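Local coordinates for protein glucosidase (Croceicoccus marinus, PDB 5Z3K) that probably hydrolyses O-glycosidic bonds, acting as a beta-glucosidase of glycoside hydrolase family 39, at residues R21-T26 with I289-S294; D257-L262 with V296-F301; N48-L53 with V337-A342. All coordinates share one frame; numbering follows the deposited sequence.

All three contacts lie in or beside the eight-stranded parallel barrel of this TIM-barrel enzyme, around its first and last strands. Interaction 2 joins the last two barrel strands, 259-266 and 298-301. Interaction 1, its centre about 9 Å from that of interaction 2, ties the chain entering strand 25-27 to the end of helix 277-291. Interaction 3, about 10 Å from interaction 1 and 16 Å from interaction 2 between centres, sets the loop before strand 53-55 on helix 329-341, which also touches the nine-stranded mixed sheet. The contacts thus gather round the seam where strands 25-27 and 298-301 are neighbours and the barrel closes; interactions 1 and 3 join parts more than 260 residues apart, interaction 2 successive strands.

Interaction 1 of 3, residues R21-T26 with I289-S294; sequences RQLHGT and IYMQDS
Gln-292 turns its side-chain amide onto the backbone of Arg-21 and bonds to both its polar groups. Arg-21 N donates to Gln-292 OE1 at 2.7 Å, and Gln-292 NE2 donates to Arg-21 O at 3.1 Å, the latter bond nearly straight at 168°. Each donor lies in the carbonyl plane of its acceptor, on a lone pair, so the amide is held flat and its rotation is fixed. Glutamine suits the place because it carries an acceptor and a donor side by side, and the bend at chi2 (73°) swings that pair across to the loop.

The guanidinium of Arg-21 returns the interaction by reaching the backbone of the same partner. Its NH2 bonds to Gln-292 O at 2.9 Å; the oxygen lies close to the guanidinium plane, whereas the nitrogen stands well above the plane of the carbonyl. A weak bond from NE goes to the same oxygen, and water 1, at the guanidinium edge, bridges NE and Gln-292 O. The remaining nitrogen, NH1, bonds to Val-296 O, so one arginine gathers two carbonyls of the connection between helix 277-291 and strand 298-301. In this TIM barrel the connection brings the chain to the N-terminal end of the last strand, next to the segment that enters the first, 25-27. Within it, Ser-294 OG donates to Met-291 O at 2.6 Å and also bonds with Val-296 N, so that one hydroxyl links Met-291 to Val-296 across the connection.

Apolar packing is slighter. Leu-23 CD1 lies 4.1 Å from CG of Met-291, present as selenomethionine, and 3.7 Å from Met-291 O, the two side chains running past each other in opposite directions. The flank of Gln-292 is covered by Met-20 and by Leu-341 of helix 329-341.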
# COMPACT_ATOMS: atom_id res chain seq x y z
N ARG A 21 -2.03 -7.12 -11.81
CA ARG A 21 -2.95 -6.70 -10.76
C ARG A 21 -2.47 -5.38 -10.16
O ARG A 21 -1.31 -5.25 -9.77
CB ARG A 21 -3.07 -7.78 -9.68
CG ARG A 21 -3.56 -9.12 -10.22
CD ARG A 21 -4.09 -10.04 -9.11
NE ARG A 21 -3.02 -10.43 -8.20
CZ ARG A 21 -3.01 -10.18 -6.90
NH1 ARG A 21 -4.02 -9.52 -6.35
NH2 ARG A 21 -1.99 -10.59 -6.15
N GLN A 22 -3.38 -4.41 -10.08
CA GLN A 22 -2.99 -3.04 -9.69
C GLN A 22 -2.95 -2.94 -8.17
O GLN A 22 -3.95 -2.61 -7.51
CB GLN A 22 -3.95 -2.03 -10.30
CG GLN A 22 -3.55 -1.61 -11.72
CD GLN A 22 -3.77 -2.72 -12.74
OE1 GLN A 22 -4.90 -3.19 -12.94
NE2 GLN A 22 -2.69 -3.15 -13.39
N LEU A 23 -1.78 -3.22 -7.60
CA LEU A 23 -1.60 -3.21 -6.15
C LEU A 23 -0.86 -1.97 -5.65
O LEU A 23 -0.49 -1.92 -4.47
CB LEU A 23 -0.86 -4.47 -5.70
CG LEU A 23 -1.54 -5.82 -5.98
CD1 LEU A 23 -0.81 -6.96 -5.23
CD2 LEU A 23 -2.98 -5.74 -5.57
N HIS A 24 -0.65 -0.96 -6.50
CA HIS A 24 0.16 0.20 -6.11
C HIS A 24 -0.68 1.24 -5.38
O HIS A 24 -0.89 2.36 -5.86
CB HIS A 24 0.85 0.84 -7.32
CG HIS A 24 2.12 1.55 -6.96
ND1 HIS A 24 3.20 0.89 -6.41
CD2 HIS A 24 2.49 2.84 -7.10
CE1 HIS A 24 4.18 1.76 -6.21
NE2 HIS A 24 3.78 2.95 -6.62
N GLY A 25 -1.15 0.86 -4.20
CA GLY A 25 -1.77 1.82 -3.31
C GLY A 25 -0.77 2.40 -2.33
O GLY A 25 0.31 1.85 -2.12
N THR A 26 -1.14 3.52 -1.69
CA THR A 26 -0.24 4.12 -0.72
C THR A 26 -1.04 5.01 0.22
O THR A 26 -2.22 5.26 0.01
CB THR A 26 0.88 4.93 -1.38
OG1 THR A 26 1.92 5.17 -0.44
CG2 THR A 26 0.34 6.28 -1.86
N ILE A 289 7.01 -7.13 -6.15
CA ILE A 289 7.05 -8.23 -7.11
C ILE A 289 6.55 -9.51 -6.48
O ILE A 289 5.72 -10.23 -7.06
CB ILE A 289 8.46 -8.39 -7.69
CG1 ILE A 289 8.80 -7.15 -8.54
CG2 ILE A 289 8.55 -9.67 -8.54
CD1 ILE A 289 10.26 -7.04 -9.01
N TYR A 290 7.03 -9.82 -5.27
CA TYR A 290 6.63 -11.08 -4.65
C TYR A 290 5.15 -11.08 -4.29
O TYR A 290 4.50 -12.13 -4.38
CB TYR A 290 7.48 -11.37 -3.41
CG TYR A 290 8.91 -11.76 -3.74
CD1 TYR A 290 9.18 -12.60 -4.81
CD2 TYR A 290 9.98 -11.27 -2.99
CE1 TYR A 290 10.49 -12.95 -5.14
CE2 TYR A 290 11.29 -11.61 -3.31
CZ TYR A 290 11.54 -12.46 -4.38
OH TYR A 290 12.83 -12.79 -4.69
N MSE A 291 4.58 -9.94 -3.89
CA MSE A 291 3.19 -9.97 -3.46
C MSE A 291 2.24 -9.93 -4.65
O MSE A 291 1.04 -10.13 -4.49
CB MSE A 291 2.89 -8.81 -2.50
CG MSE A 291 2.76 -7.46 -3.18
SE MSE A 291 2.13 -6.12 -1.91
CE MSE A 291 3.73 -5.91 -0.81
N GLN A 292 2.77 -9.68 -5.86
CA GLN A 292 1.92 -9.76 -7.04
C GLN A 292 1.34 -11.16 -7.21
O GLN A 292 0.25 -11.32 -7.78
CB GLN A 292 2.71 -9.34 -8.29
CG GLN A 292 1.96 -9.45 -9.62
CD GLN A 292 0.89 -8.39 -9.85
OE1 GLN A 292 0.05 -8.53 -10.74
NE2 GLN A 292 0.92 -7.31 -9.05
N ASP A 293 2.05 -12.17 -6.72
CA ASP A 293 1.60 -13.56 -6.69
C ASP A 293 1.32 -13.93 -5.23
O ASP A 293 2.16 -14.49 -4.53
CB ASP A 293 2.66 -14.47 -7.31
CG ASP A 293 2.93 -14.15 -8.75
OD1 ASP A 293 1.94 -14.02 -9.51
OD2 ASP A 293 4.12 -14.01 -9.13
N SER A 294 0.13 -13.57 -4.75
CA SER A 294 -0.15 -13.74 -3.33
C SER A 294 -1.65 -13.60 -3.10
O SER A 294 -2.41 -13.28 -4.02
CB SER A 294 0.60 -12.71 -2.48
OG SER A 294 -0.08 -11.46 -2.53
O HOH W 1 -1.62 -12.31 -10.16

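Interaction 2 of 3, residues D257-L262 with V296-F301; sequences DTELLL and VDKAIF
Leu-262 lies between Lys-298 and Ile-300 in a parallel ladder: Leu-262 N donates to Lys-298 O at 2.8 Å, and Ile-300 N donates to Leu-262 O at 2.8 Å. Two residues earlier, Leu-260 O receives two donors, Asp-297 N at 2.9 Å and, weakly, Lys-298 N. There the ladder is continued by a side chain, for Leu-260 N gives its hydrogen to Asp-297 OD2 at 2.9 Å, meeting the anti side of the carboxylate. Aspartate suits this spot because its short side chain puts an acceptor beside the neighbouring strand where the backbone pairing begins.

Around this backbone core, Glu-259 OE1 and Lys-298 NZ form a salt bridge at 3.2 Å, weak as a hydrogen bond. The lysine bends at chi2 (-70°) to bring its ammonium over to the glutamate. Since Glu-259 OE1 also lies 4.6 Å from Asp-297 OD2, the lysine probably offsets some of the repulsion between the two carboxylates. Leucine and other aliphatic side chains fill the rest: Leu-261 CG packs on the CB of Lys-298 at 3.8 Å, while on the other face Leu-262 CB meets Val-296 CG1 and the small Ala-299.

The strands, 7° from parallel, are joined by helix 277-291 in a beta-alpha-beta crossover. Leu-261 and Ile-300 point into the barrel, where both touch Leu-106 of strand 104-109; Leu-260 and Val-296 look outward onto helix 238-252. Strand 223-229 pairs with 259-266 on its other edge, as strand 25-27 does with 298-301.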
# COMPACT_ATOMS: atom_id res chain seq x y z
N ASP A 257 -15.48 -14.93 -0.23
CA ASP A 257 -15.54 -13.86 -1.21
C ASP A 257 -14.92 -12.56 -0.72
O ASP A 257 -14.80 -11.61 -1.50
CB ASP A 257 -16.99 -13.59 -1.62
CG ASP A 257 -17.56 -14.70 -2.49
OD1 ASP A 257 -16.78 -15.33 -3.23
OD2 ASP A 257 -18.79 -14.93 -2.43
N THR A 258 -14.54 -12.50 0.55
CA THR A 258 -13.98 -11.29 1.13
C THR A 258 -12.53 -11.11 0.69
O THR A 258 -11.74 -12.06 0.73
CB THR A 258 -14.06 -11.38 2.66
OG1 THR A 258 -15.44 -11.38 3.07
CG2 THR A 258 -13.33 -10.22 3.31
N GLU A 259 -12.19 -9.89 0.26
CA GLU A 259 -10.84 -9.61 -0.18
C GLU A 259 -9.91 -9.37 1.01
O GLU A 259 -10.35 -9.03 2.12
CB GLU A 259 -10.82 -8.39 -1.11
CG GLU A 259 -11.53 -8.62 -2.43
CD GLU A 259 -11.26 -7.51 -3.43
OE1 GLU A 259 -10.50 -6.58 -3.09
OE2 GLU A 259 -11.80 -7.57 -4.55
N LEU A 260 -8.61 -9.56 0.77
CA LEU A 260 -7.58 -9.22 1.75
C LEU A 260 -6.97 -7.88 1.38
O LEU A 260 -6.42 -7.72 0.28
CB LEU A 260 -6.50 -10.29 1.81
CG LEU A 260 -6.91 -11.68 2.28
CD1 LEU A 260 -5.68 -12.44 2.79
CD2 LEU A 260 -8.00 -11.60 3.34
N LEU A 261 -7.05 -6.91 2.28
CA LEU A 261 -6.49 -5.58 2.03
C LEU A 261 -5.33 -5.34 2.97
O LEU A 261 -5.51 -5.35 4.20
CB LEU A 261 -7.56 -4.50 2.19
CG LEU A 261 -7.28 -3.17 1.48
CD1 LEU A 261 -8.60 -2.46 1.19
CD2 LEU A 261 -6.38 -2.29 2.33
N LEU A 262 -4.15 -5.11 2.40
CA LEU A 262 -2.94 -4.84 3.17
C LEU A 262 -2.87 -3.33 3.40
O LEU A 262 -2.42 -2.58 2.54
CB LEU A 262 -1.73 -5.40 2.41
CG LEU A 262 -0.31 -5.27 2.95
CD1 LEU A 262 -0.21 -5.72 4.42
CD2 LEU A 262 0.65 -6.06 2.03
N VAL A 296 -2.81 -11.22 -1.36
CA VAL A 296 -3.11 -9.80 -1.25
C VAL A 296 -3.95 -9.36 -2.44
O VAL A 296 -3.58 -9.57 -3.60
CB VAL A 296 -1.81 -8.98 -1.16
CG1 VAL A 296 -2.14 -7.49 -1.09
CG2 VAL A 296 -0.97 -9.41 0.04
N ASP A 297 -5.09 -8.72 -2.15
CA ASP A 297 -5.96 -8.22 -3.21
C ASP A 297 -5.81 -6.72 -3.44
O ASP A 297 -6.03 -6.25 -4.57
CB ASP A 297 -7.42 -8.53 -2.90
CG ASP A 297 -7.71 -10.02 -2.93
OD1 ASP A 297 -7.27 -10.68 -3.88
OD2 ASP A 297 -8.35 -10.52 -1.98
N LYS A 298 -5.46 -5.97 -2.40
CA LYS A 298 -5.19 -4.55 -2.47
C LYS A 298 -4.11 -4.24 -1.44
O LYS A 298 -4.09 -4.84 -0.36
CB LYS A 298 -6.44 -3.71 -2.16
CG LYS A 298 -7.60 -3.90 -3.12
CD LYS A 298 -7.29 -3.31 -4.48
CE LYS A 298 -8.59 -3.11 -5.28
NZ LYS A 298 -9.66 -4.05 -4.84
N ALA A 299 -3.23 -3.29 -1.77
CA ALA A 299 -2.09 -3.02 -0.92
C ALA A 299 -1.86 -1.52 -0.81
O ALA A 299 -2.05 -0.79 -1.78
CB ALA A 299 -0.82 -3.69 -1.47
N ILE A 300 -1.42 -1.10 0.39
CA ILE A 300 -1.21 0.30 0.75
C ILE A 300 0.21 0.40 1.29
O ILE A 300 0.48 0.03 2.44
CB ILE A 300 -2.22 0.81 1.79
CG1 ILE A 300 -3.66 0.56 1.37
CG2 ILE A 300 -2.00 2.29 2.07
CD1 ILE A 300 -4.14 1.45 0.20
N PHE A 301 1.13 0.92 0.48
CA PHE A 301 2.50 1.14 0.93
C PHE A 301 2.56 2.30 1.92
O PHE A 301 1.97 3.36 1.68
CB PHE A 301 3.41 1.46 -0.25
CG PHE A 301 4.80 1.87 0.17
CD1 PHE A 301 5.75 0.89 0.48
CD2 PHE A 301 5.14 3.21 0.29
CE1 PHE A 301 7.03 1.25 0.86
CE2 PHE A 301 6.41 3.59 0.69
CZ PHE A 301 7.37 2.61 0.98

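Interaction 3 of 3, residues N48-L53 with V337-A342; sequences NAQVTL and VGQTLA
Gln-339 reaches from its helix to the last turn of helix 43-48, where its NE2 donates to Asn-48 O at 2.9 Å. The bond is nearly straight (168°) and the oxygen lies in the amide plane of Gln-339, but the nitrogen approaches from above the carbonyl plane, 47° out of it. Extended beyond CG, the glutamine is long enough to span the gap. The side-chain amide of Asn-48 crosses it steeply; Asn-48 ND2 comes within 3.3 Å of Gln-339 NE2, yet as two donors they make no bond, and ND2 instead bonds to Gln-335 OE1, one helical turn back.

A second polar link runs through solvent: water 2 donates to Gln-50 O and to Gly-338 O, 2.8 Å from each, and so joins the carbonyls of the loop and the helix.

Backbone packing is very close at Gly-338, whose CA makes a CA-H...O contact of 3.0 Å with Ala-49 O. That oxygen comes so near that no beta carbon could fit beside it, and glycine, having none, lets the loop settle directly on the helix. The loop itself turns away from helix 43-48 by a Schellman motif, in which Gln-50 takes a positive phi of 55°.

Among the side chains, Gln-50 lays its amide end against the methyl of Ala-342: OE1 is 3.4 Å and CD 3.5 Å from Ala-342 CB. Alanine is small enough to admit it near the end of the helix.

Helix 329-341, the partner here, stands between the barrel and the nine-stranded mixed sheet. Val-337 and Leu-341 pack on His-24 beside strand 25-27, while Val-337 and Thr-340 touch Leu-373 of strand 369-376 and Gln-339 touches Leu-477 of strand 474-482.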
# COMPACT_ATOMS: atom_id res chain seq x y z
N ASN A 48 3.11 10.23 -11.52
CA ASN A 48 4.12 9.53 -12.30
C ASN A 48 4.30 8.09 -11.83
O ASN A 48 4.62 7.20 -12.64
CB ASN A 48 5.45 10.28 -12.22
CG ASN A 48 6.37 9.90 -13.33
OD1 ASN A 48 6.00 9.96 -14.50
ND2 ASN A 48 7.58 9.47 -12.99
N ALA A 49 4.10 7.83 -10.54
CA ALA A 49 4.15 6.46 -10.03
C ALA A 49 2.89 5.67 -10.36
O ALA A 49 2.84 4.48 -10.03
CB ALA A 49 4.37 6.48 -8.51
N GLN A 50 1.87 6.30 -10.94
CA GLN A 50 0.59 5.65 -11.22
C GLN A 50 -0.02 5.01 -9.97
O GLN A 50 -0.49 3.87 -10.00
CB GLN A 50 0.74 4.63 -12.35
CG GLN A 50 1.48 5.21 -13.56
CD GLN A 50 0.86 4.82 -14.88
OE1 GLN A 50 -0.36 4.70 -15.01
NE2 GLN A 50 1.70 4.64 -15.89
N VAL A 51 0.01 5.74 -8.85
CA VAL A 51 -0.74 5.34 -7.66
C VAL A 51 -2.19 5.11 -8.05
O VAL A 51 -2.79 5.95 -8.72
CB VAL A 51 -0.60 6.41 -6.56
CG1 VAL A 51 -1.66 6.21 -5.44
CG2 VAL A 51 0.82 6.42 -5.98
N THR A 52 -2.76 3.97 -7.63
CA THR A 52 -4.14 3.63 -7.96
C THR A 52 -5.09 3.62 -6.77
O THR A 52 -6.31 3.52 -6.97
CB THR A 52 -4.20 2.24 -8.64
OG1 THR A 52 -3.46 1.30 -7.86
CG2 THR A 52 -3.64 2.30 -10.05
N LEU A 53 -4.58 3.72 -5.54
CA LEU A 53 -5.42 3.64 -4.35
C LEU A 53 -4.71 4.41 -3.25
O LEU A 53 -3.49 4.29 -3.11
CB LEU A 53 -5.66 2.18 -3.93
CG LEU A 53 -6.64 1.92 -2.77
CD1 LEU A 53 -8.01 2.53 -3.05
CD2 LEU A 53 -6.76 0.43 -2.50
N VAL A 337 8.14 0.82 -9.63
CA VAL A 337 7.19 -0.24 -9.28
C VAL A 337 5.80 0.10 -9.80
O VAL A 337 5.15 -0.70 -10.48
CB VAL A 337 7.17 -0.47 -7.76
CG1 VAL A 337 5.94 -1.25 -7.36
CG2 VAL A 337 8.44 -1.17 -7.28
N GLY A 338 5.31 1.30 -9.46
CA GLY A 338 3.96 1.65 -9.87
C GLY A 338 3.78 1.64 -11.37
O GLY A 338 2.73 1.23 -11.87
N GLN A 339 4.79 2.09 -12.11
CA GLN A 339 4.69 2.08 -13.56
C GLN A 339 4.59 0.65 -14.08
O GLN A 339 3.86 0.38 -15.04
CB GLN A 339 5.88 2.81 -14.17
CG GLN A 339 5.81 4.32 -13.90
CD GLN A 339 7.15 5.01 -14.02
OE1 GLN A 339 8.13 4.42 -14.46
NE2 GLN A 339 7.19 6.27 -13.61
N THR A 340 5.32 -0.27 -13.45
CA THR A 340 5.26 -1.67 -13.87
C THR A 340 3.89 -2.26 -13.54
O THR A 340 3.32 -2.98 -14.37
CB THR A 340 6.37 -2.47 -13.19
OG1 THR A 340 7.64 -1.88 -13.51
CG2 THR A 340 6.35 -3.91 -13.67
N LEU A 341 3.37 -1.97 -12.35
CA LEU A 341 2.06 -2.46 -11.92
C LEU A 341 0.92 -1.82 -12.71
O LEU A 341 -0.21 -2.34 -12.68
CB LEU A 341 1.84 -2.20 -10.42
CG LEU A 341 2.78 -2.98 -9.49
CD1 LEU A 341 2.55 -2.66 -8.00
CD2 LEU A 341 2.62 -4.49 -9.78
N ALA A 342 1.17 -0.71 -13.40
CA ALA A 342 0.13 -0.07 -14.19
C ALA A 342 -0.04 -0.72 -15.55
O ALA A 342 -1.03 -0.41 -16.23
CB ALA A 342 0.41 1.42 -14.37
O HOH W 2 0.11 1.30 -10.83